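Local coordinates for protein Hia (Adhesin) (Haemophilus influenzae, PDB 3EMF) that probably mediates bacterial adhesion to host cells as a trimeric autotransporter of the outer membrane, this fragment being its binding domain BD2, at residues A15-S23 and L41-K49; Q32-N40 and N62-L70. All coordinates share one frame; numbering follows the deposited sequence.

Interaction 1: residues A15-S23 and L41-K49; sequences ANFNFTNNS and LNEKNASDK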
loop_
_atom_site.group_PDB
_atom_site.type_symbol
_atom_site.label_atom_id
_atom_site.label_comp_id
_atom_site.label_asym_id
_atom_site.label_seq_id
_atom_site.Cartn_x
_atom_site.Cartn_y
_atom_site.Cartn_z
ATOM N N ALA A 15 -15.304 13.714 12.561
ATOM C CA ALA A 15 -16.187 13.838 13.726
ATOM C C ALA A 15 -17.580 13.234 13.570
ATOM O O ALA A 15 -18.184 12.818 14.559
ATOM C CB ALA A 15 -16.304 15.300 14.149
ATOM N N ASN A 16 -18.122 13.212 12.358
ATOM C CA ASN A 16 -19.506 12.737 12.217
ATOM C C ASN A 16 -19.670 11.275 11.786
ATOM O O ASN A 16 -20.706 10.889 11.250
ATOM C CB ASN A 16 -20.361 13.685 11.364
ATOM C CG ASN A 16 -19.601 14.277 10.199
ATOM O OD1 ASN A 16 -18.693 13.653 9.646
ATOM N ND2 ASN A 16 -19.974 15.493 9.812
ATOM N N PHE A 17 -18.636 10.479 12.025
ATOM C CA PHE A 17 -18.714 9.036 11.869
ATOM C C PHE A 17 -19.678 8.560 12.931
ATOM O O PHE A 17 -19.631 9.032 14.070
ATOM C CB PHE A 17 -17.334 8.413 12.084
ATOM C CG PHE A 17 -17.340 6.908 12.184
ATOM C CD1 PHE A 17 -17.126 6.132 11.065
ATOM C CD2 PHE A 17 -17.525 6.278 13.404
ATOM C CE1 PHE A 17 -17.114 4.750 11.151
ATOM C CE2 PHE A 17 -17.511 4.901 13.500
ATOM C CZ PHE A 17 -17.306 4.135 12.371
ATOM N N ASN A 18 -20.569 7.645 12.566
ATOM C CA ASN A 18 -21.594 7.205 13.507
ATOM C C ASN A 18 -21.317 5.812 14.040
ATOM O O ASN A 18 -21.438 4.809 13.317
ATOM C CB ASN A 18 -22.973 7.239 12.861
ATOM C CG ASN A 18 -24.052 6.688 13.773
ATOM O OD1 ASN A 18 -23.930 5.584 14.307
ATOM N ND2 ASN A 18 -25.117 7.452 13.952
ATOM N N PHE A 19 -20.978 5.753 15.321
ATOM C CA PHE A 19 -20.549 4.500 15.929
ATOM C C PHE A 19 -21.611 3.401 15.915
ATOM O O PHE A 19 -21.286 2.219 15.756
ATOM C CB PHE A 19 -20.016 4.755 17.336
ATOM C CG PHE A 19 -18.720 5.489 17.343
ATOM C CD1 PHE A 19 -17.528 4.811 17.153
ATOM C CD2 PHE A 19 -18.691 6.855 17.485
ATOM C CE1 PHE A 19 -16.329 5.483 17.141
ATOM C CE2 PHE A 19 -17.494 7.533 17.479
ATOM C CZ PHE A 19 -16.316 6.850 17.308
ATOM N N THR A 20 -22.872 3.791 16.054
ATOM C CA THR A 20 -23.980 2.835 16.073
ATOM C C THR A 20 -24.061 1.996 14.802
ATOM O O THR A 20 -24.232 0.773 14.858
ATOM C CB THR A 20 -25.335 3.550 16.262
ATOM O OG1 THR A 20 -25.455 4.008 17.613
ATOM C CG2 THR A 20 -26.484 2.602 15.960
ATOM N N ASN A 21 -23.926 2.669 13.661
ATOM C CA ASN A 21 -24.163 2.064 12.350
ATOM C C ASN A 21 -23.001 1.235 11.831
ATOM O O ASN A 21 -23.131 0.547 10.819
ATOM C CB ASN A 21 -24.479 3.148 11.318
ATOM C CG ASN A 21 -25.623 4.035 11.734
ATOM O OD1 ASN A 21 -26.444 3.661 12.569
ATOM N ND2 ASN A 21 -25.691 5.221 11.147
ATOM N N ASN A 22 -21.859 1.311 12.505
ATOM C CA ASN A 22 -20.651 0.659 12.005
ATOM C C ASN A 22 -20.141 -0.417 12.951
ATOM O O ASN A 22 -20.585 -0.497 14.086
ATOM C CB ASN A 22 -19.571 1.705 11.728
ATOM C CG ASN A 22 -19.928 2.596 10.557
ATOM O OD1 ASN A 22 -19.757 2.205 9.403
ATOM N ND2 ASN A 22 -20.445 3.787 10.843
ATOM N N SER A 23 -19.211 -1.239 12.476
ATOM C CA SER A 23 -18.708 -2.379 13.238
ATOM C C SER A 23 -17.676 -1.975 14.280
ATOM O O SER A 23 -17.141 -0.867 14.236
ATOM C CB SER A 23 -18.033 -3.355 12.292
ATOM O OG SER A 23 -16.891 -2.733 11.735
ATOM N N LEU A 41 -13.147 3.537 3.715
ATOM C CA LEU A 41 -13.834 2.926 2.589
ATOM C C LEU A 41 -15.057 2.124 3.019
ATOM O O LEU A 41 -15.951 1.866 2.215
ATOM C CB LEU A 41 -12.862 2.053 1.782
ATOM C CG LEU A 41 -11.912 2.822 0.863
ATOM C CD1 LEU A 41 -10.936 1.865 0.187
ATOM C CD2 LEU A 41 -12.689 3.612 -0.182
ATOM N N ASN A 42 -15.113 1.754 4.291
ATOM C CA ASN A 42 -16.117 0.793 4.738
ATOM C C ASN A 42 -17.231 1.374 5.606
ATOM O O ASN A 42 -17.832 0.657 6.410
ATOM C CB ASN A 42 -15.429 -0.351 5.477
ATOM C CG ASN A 42 -16.242 -1.625 5.452
ATOM O OD1 ASN A 42 -16.274 -2.375 6.429
ATOM N ND2 ASN A 42 -16.920 -1.872 4.337
ATOM N N GLU A 43 -17.522 2.662 5.431
ATOM C CA GLU A 43 -18.550 3.326 6.241
ATOM C C GLU A 43 -19.980 2.952 5.820
ATOM O O GLU A 43 -20.338 3.000 4.640
ATOM C CB GLU A 43 -18.363 4.848 6.234
ATOM C CG GLU A 43 -19.038 5.566 7.414
ATOM C CD GLU A 43 -18.707 7.062 7.481
ATOM O OE1 GLU A 43 -18.053 7.574 6.546
ATOM O OE2 GLU A 43 -19.103 7.728 8.466
ATOM N N LYS A 44 -20.795 2.602 6.808
ATOM C CA LYS A 44 -22.149 2.096 6.561
ATOM C C LYS A 44 -23.222 3.049 7.061
ATOM O O LYS A 44 -22.939 3.957 7.858
ATOM C CB LYS A 44 -22.315 0.732 7.228
ATOM C CG LYS A 44 -21.617 -0.367 6.471
ATOM C CD LYS A 44 -21.408 -1.590 7.326
ATOM C CE LYS A 44 -21.186 -2.798 6.438
ATOM N NZ LYS A 44 -20.259 -2.468 5.334
ATOM N N ASN A 45 -24.453 2.856 6.597
ATOM C CA ASN A 45 -25.577 3.632 7.126
ATOM C C ASN A 45 -26.414 2.809 8.109
ATOM O O ASN A 45 -25.973 1.755 8.574
ATOM C CB ASN A 45 -26.441 4.219 6.004
ATOM C CG ASN A 45 -26.916 3.170 5.012
ATOM O OD1 ASN A 45 -27.075 3.458 3.826
ATOM N ND2 ASN A 45 -27.129 1.949 5.489
ATOM N N ALA A 46 -27.605 3.290 8.443
ATOM C CA ALA A 46 -28.482 2.546 9.346
ATOM C C ALA A 46 -28.754 1.133 8.820
ATOM O O ALA A 46 -28.898 0.188 9.598
ATOM C CB ALA A 46 -29.783 3.294 9.559
ATOM N N SER A 47 -28.807 1.003 7.495
ATOM C CA SER A 47 -29.188 -0.249 6.834
ATOM C C SER A 47 -28.057 -1.278 6.785
ATOM O O SER A 47 -28.234 -2.381 6.264
ATOM C CB SER A 47 -29.669 0.026 5.401
ATOM O OG SER A 47 -30.640 1.057 5.352
ATOM N N ASP A 48 -26.898 -0.911 7.319
ATOM C CA ASP A 48 -25.702 -1.736 7.204
ATOM C C ASP A 48 -25.319 -1.893 5.737
ATOM O O ASP A 48 -24.674 -2.873 5.352
ATOM C CB ASP A 48 -25.891 -3.108 7.867
ATOM C CG ASP A 48 -24.567 -3.833 8.107
ATOM O OD1 ASP A 48 -24.474 -5.042 7.801
ATOM O OD2 ASP A 48 -23.614 -3.190 8.598
ATOM N N LYS A 49 -25.730 -0.935 4.912
ATOM C CA LYS A 49 -25.167 -0.838 3.563
ATOM C C LYS A 49 -24.156 0.308 3.495
ATOM O O LYS A 49 -24.183 1.211 4.318
ATOM C CB LYS A 49 -26.257 -0.659 2.510
ATOM C CG LYS A 49 -27.079 0.603 2.668
ATOM C CD LYS A 49 -28.399 0.475 1.913
ATOM C CE LYS A 49 -28.175 -0.089 0.510
ATOM N NZ LYS A 49 -29.442 -0.288 -0.256
HETATM O O HOH W 1 -20.950 6.798 10.018
HETATM O O HOH W 2 -23.490 6.269 9.269
HETATM O O HOH W 3 -18.415 -0.327 9.635
#
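The carboxamide of Asn22 reaches across to the backbone at Lys44, joining two loops of the GIN-type domain of this trimeric adhesin, one just before helix 24-30 and the other after it. With CG beside its own backbone N and anti to the carbonyl carbon (chi1 -68°), the amide meets the second loop, and Asn22 OD1 accepts from Lys44 N at 2.8 Å, with an angle of 160° at the hydrogen. The other end of the group is tied as well: Asn22 ND2 donates to Asn18 O at 2.9 Å, nearly in its amide plane, so both ends fix the rotation. Asn18 OD1 accepts from Asn21 N, an Asx motif in the same turn, with the donor above the carbonyl plane. The close packing continues where Asn21 CB lies 3.4 Å from Asn45 O, at the start of the type I turn from Asn45 to Asp48. In contrast to this direct grip, the looser side is bridged by water. One molecule accepts a hydrogen bond from Asn21 ND2 and donates one to Lys44 O; a second donates to Asn22 OD1 and accepts from Ser23 N. Toward Phe17, the extended Glu43 side chain slides past the ring, its carboxylate plane turned 24° from the ring plane. A third water accepts from Asn18 N and donates to Glu43 OE2 at 2.6 Å, while that same OE2 stands obliquely to the ring, 3.6 Å from Phe17 CD1.

Interaction 2: residues Q32-N40 and N62-L70; sequences QEAYKGLLN and NLRKLGWVL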
loop_
_atom_site.group_PDB
_atom_site.type_symbol
_atom_site.label_atom_id
_atom_site.label_comp_id
_atom_site.label_asym_id
_atom_site.label_seq_id
_atom_site.Cartn_x
_atom_site.Cartn_y
_atom_site.Cartn_z
ATOM N N GLN A 32 -8.285 5.692 16.589
ATOM C CA GLN A 32 -6.825 5.639 16.658
ATOM C C GLN A 32 -6.123 6.712 15.808
ATOM O O GLN A 32 -6.372 6.824 14.605
ATOM C CB GLN A 32 -6.329 4.246 16.248
ATOM C CG GLN A 32 -6.650 3.157 17.252
ATOM C CD GLN A 32 -6.135 1.804 16.793
ATOM O OE1 GLN A 32 -4.970 1.466 17.011
ATOM N NE2 GLN A 32 -7.005 1.023 16.153
ATOM N N GLU A 33 -5.235 7.484 16.436
ATOM C CA GLU A 33 -4.472 8.506 15.728
ATOM C C GLU A 33 -3.725 7.896 14.532
ATOM O O GLU A 33 -3.503 8.567 13.534
ATOM C CB GLU A 33 -3.464 9.204 16.658
ATOM C CG GLU A 33 -4.097 10.020 17.793
ATOM N N ALA A 34 -3.335 6.634 14.653
ATOM C CA ALA A 34 -2.614 5.936 13.583
ATOM C C ALA A 34 -3.377 5.914 12.255
ATOM O O ALA A 34 -2.775 5.956 11.175
ATOM C CB ALA A 34 -2.284 4.520 14.028
ATOM N N TYR A 35 -4.704 5.846 12.332
ATOM C CA TYR A 35 -5.530 5.767 11.135
ATOM C C TYR A 35 -6.027 7.122 10.693
ATOM O O TYR A 35 -6.650 7.247 9.635
ATOM C CB TYR A 35 -6.734 4.843 11.351
ATOM C CG TYR A 35 -6.351 3.392 11.435
ATOM C CD1 TYR A 35 -6.547 2.531 10.356
ATOM C CD2 TYR A 35 -5.766 2.888 12.584
ATOM C CE1 TYR A 35 -6.177 1.200 10.443
ATOM C CE2 TYR A 35 -5.381 1.573 12.674
ATOM C CZ TYR A 35 -5.597 0.730 11.612
ATOM O OH TYR A 35 -5.217 -0.588 11.736
ATOM N N LYS A 36 -5.764 8.141 11.508
ATOM C CA LYS A 36 -6.375 9.435 11.254
ATOM C C LYS A 36 -6.008 9.963 9.880
ATOM O O LYS A 36 -4.827 10.109 9.564
ATOM C CB LYS A 36 -5.940 10.469 12.320
ATOM C CG LYS A 36 -6.573 11.829 12.103
ATOM C CD LYS A 36 -6.135 12.846 13.193
ATOM C CE LYS A 36 -6.690 14.242 12.893
ATOM N NZ LYS A 36 -5.885 15.343 13.531
ATOM N N GLY A 37 -7.012 10.288 9.074
ATOM C CA GLY A 37 -6.751 10.828 7.751
ATOM C C GLY A 37 -6.694 9.781 6.640
ATOM O O GLY A 37 -6.663 10.127 5.466
ATOM N N LEU A 38 -6.667 8.500 6.987
ATOM C CA LEU A 38 -6.768 7.478 5.942
ATOM C C LEU A 38 -8.221 7.401 5.498
ATOM O O LEU A 38 -9.123 7.647 6.292
ATOM C CB LEU A 38 -6.296 6.104 6.441
ATOM C CG LEU A 38 -4.830 5.957 6.851
ATOM C CD1 LEU A 38 -4.499 4.503 7.257
ATOM C CD2 LEU A 38 -3.938 6.413 5.714
ATOM N N LEU A 39 -8.438 7.040 4.238
ATOM C CA LEU A 39 -9.773 6.963 3.672
ATOM C C LEU A 39 -10.588 5.920 4.416
ATOM O O LEU A 39 -10.109 4.822 4.714
ATOM C CB LEU A 39 -9.695 6.606 2.180
ATOM C CG LEU A 39 -10.872 6.984 1.273
ATOM C CD1 LEU A 39 -11.130 8.491 1.348
ATOM C CD2 LEU A 39 -10.582 6.548 -0.172
ATOM N N ASN A 40 -11.822 6.271 4.735
ATOM C CA ASN A 40 -12.727 5.312 5.323
ATOM C C ASN A 40 -13.582 4.678 4.220
ATOM O O ASN A 40 -14.599 5.220 3.824
ATOM C CB ASN A 40 -13.616 5.952 6.386
ATOM C CG ASN A 40 -14.511 4.931 7.055
ATOM O OD1 ASN A 40 -14.533 3.768 6.644
ATOM N ND2 ASN A 40 -15.241 5.344 8.089
ATOM N N ASN A 62 -9.202 11.031 -3.084
ATOM C CA ASN A 62 -9.296 9.707 -2.475
ATOM C C ASN A 62 -7.939 8.993 -2.508
ATOM O O ASN A 62 -7.530 8.381 -1.528
ATOM C CB ASN A 62 -10.319 8.830 -3.205
ATOM C CG ASN A 62 -11.760 9.306 -3.063
ATOM O OD1 ASN A 62 -12.134 10.015 -2.118
ATOM N ND2 ASN A 62 -12.597 8.890 -4.024
ATOM N N LEU A 63 -7.241 9.065 -3.643
ATOM C CA LEU A 63 -5.938 8.392 -3.769
ATOM C C LEU A 63 -4.973 8.917 -2.730
ATOM O O LEU A 63 -4.126 8.173 -2.247
ATOM C CB LEU A 63 -5.327 8.612 -5.147
ATOM C CG LEU A 63 -6.227 8.294 -6.343
ATOM C CD1 LEU A 63 -5.449 8.404 -7.648
ATOM C CD2 LEU A 63 -6.792 6.923 -6.169
ATOM N N ARG A 64 -5.125 10.203 -2.384
ATOM C CA ARG A 64 -4.205 10.863 -1.478
ATOM C C ARG A 64 -4.433 10.403 -0.047
ATOM O O ARG A 64 -3.655 10.719 0.838
ATOM C CB ARG A 64 -4.332 12.387 -1.581
ATOM C CG ARG A 64 -3.923 12.933 -2.944
ATOM C CD ARG A 64 -3.943 14.446 -3.000
ATOM N NE ARG A 64 -3.284 14.907 -4.216
ATOM C CZ ARG A 64 -3.831 15.720 -5.107
ATOM N NH1 ARG A 64 -5.054 16.202 -4.911
ATOM N NH2 ARG A 64 -3.149 16.065 -6.188
ATOM N N LYS A 65 -5.503 9.651 0.173
ATOM C CA LYS A 65 -5.822 9.177 1.515
ATOM C C LYS A 65 -5.716 7.663 1.642
ATOM O O LYS A 65 -6.072 7.093 2.673
ATOM C CB LYS A 65 -7.225 9.625 1.919
ATOM C CG LYS A 65 -7.394 11.122 1.972
ATOM C CD LYS A 65 -8.741 11.451 2.615
ATOM C CE LYS A 65 -8.885 12.957 2.833
ATOM N NZ LYS A 65 -8.763 13.724 1.557
ATOM N N LEU A 66 -5.199 7.021 0.609
ATOM C CA LEU A 66 -4.947 5.586 0.654
ATOM C C LEU A 66 -3.688 5.252 1.440
ATOM O O LEU A 66 -2.715 6.006 1.451
ATOM C CB LEU A 66 -4.804 5.046 -0.767
ATOM C CG LEU A 66 -6.024 5.095 -1.682
ATOM C CD1 LEU A 66 -5.612 4.532 -3.056
ATOM C CD2 LEU A 66 -7.173 4.311 -1.110
ATOM N N GLY A 67 -3.699 4.106 2.099
ATOM C CA GLY A 67 -2.539 3.718 2.858
ATOM C C GLY A 67 -2.805 2.548 3.762
ATOM O O GLY A 67 -3.920 2.034 3.827
ATOM N N TRP A 68 -1.753 2.098 4.425
ATOM C CA TRP A 68 -1.887 1.065 5.431
ATOM C C TRP A 68 -1.088 1.507 6.648
ATOM O O TRP A 68 -0.235 2.396 6.554
ATOM C CB TRP A 68 -1.404 -0.303 4.891
ATOM C CG TRP A 68 -0.066 -0.296 4.228
ATOM C CD1 TRP A 68 0.223 0.091 2.936
ATOM C CD2 TRP A 68 1.176 -0.728 4.802
ATOM N NE1 TRP A 68 1.565 -0.074 2.694
ATOM C CE2 TRP A 68 2.166 -0.586 3.817
ATOM C CE3 TRP A 68 1.542 -1.237 6.054
ATOM C CZ2 TRP A 68 3.506 -0.913 4.052
ATOM C CZ3 TRP A 68 2.867 -1.562 6.281
ATOM C CH2 TRP A 68 3.829 -1.407 5.286
ATOM N N VAL A 69 -1.353 0.879 7.784
ATOM C CA VAL A 69 -0.694 1.267 9.021
ATOM C C VAL A 69 0.484 0.351 9.353
ATOM O O VAL A 69 0.381 -0.877 9.298
ATOM C CB VAL A 69 -1.694 1.298 10.184
ATOM C CG1 VAL A 69 -0.982 1.606 11.469
ATOM C CG2 VAL A 69 -2.802 2.328 9.906
ATOM N N LEU A 70 1.609 0.971 9.680
ATOM C CA LEU A 70 2.816 0.255 10.026
ATOM C C LEU A 70 3.128 0.471 11.502
ATOM O O LEU A 70 3.203 1.611 11.967
ATOM C CB LEU A 70 3.967 0.769 9.175
ATOM C CG LEU A 70 5.376 0.349 9.595
ATOM C CD1 LEU A 70 5.622 -1.111 9.309
ATOM C CD2 LEU A 70 6.399 1.207 8.871
#
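Val69 sets one methyl squarely over the Tyr35 ring, a CH-pi contact between the loop after helix 24-30, in the GIN-type region, and strand 67-74, in the Trp ring region. Val69 CG2 lies 3.6 Å from the centroid of the Tyr35 ring and 10° off its normal, and the two side chains cross at about a right angle. Leu38 CD1 approaches the same methyl, 3.8 Å from Val69 CG2, while the other branch, Val69 CG1, turns to Ala34 CB. Farther along, the Leu39 side chain crosses that of Lys65 at about a right angle, with Leu39 CB 3.9 Å from Lys65 CB. Its CG is anti to the backbone N (chi1 -157°), and Leu39 CD2 reaches Asn62 CB at 3.8 Å and Leu66 CD2 at 4.2 Å. Between these two apolar groups, Leu39 N donates to Lys65 O at 2.8 Å; Leu38 CA adds a CA-H...O contact to that oxygen. The Tyr35 hydroxyl is hydrogen-bonded to Lys108 NZ of the third subunit and to Glu89 OE1 of the second. The chemistry thus implies a mainly apolar join, with one backbone bond fixing the loop beside strand 67-74, one ring face of Tyr35 against Val69 and its hydroxyl engaged by both neighbouring subunits.

Interaction 2 is a buried contact near the middle of the chain, whereas interaction 1 lies at the surface, their centres about 17 Å apart. Their chemistry follows this placing: asparagine amides and bridging waters join 15-23 to 41-49, while methyls, an aromatic face and one backbone bond join 32-40 to 62-70. Segments 32-40 and 41-49 are consecutive, so one run of chain after helix 24-30 serves both, and the segments alternate in sequence. The contacts meet where Phe17 CD1 packs 3.6 Å from Asn40 ND2. Interaction 1 stays within the GIN-type region; interaction 2 ties that region to the end of helix 60-63, the turn after it and strand 67-74, which also pairs with a strand of the second subunit.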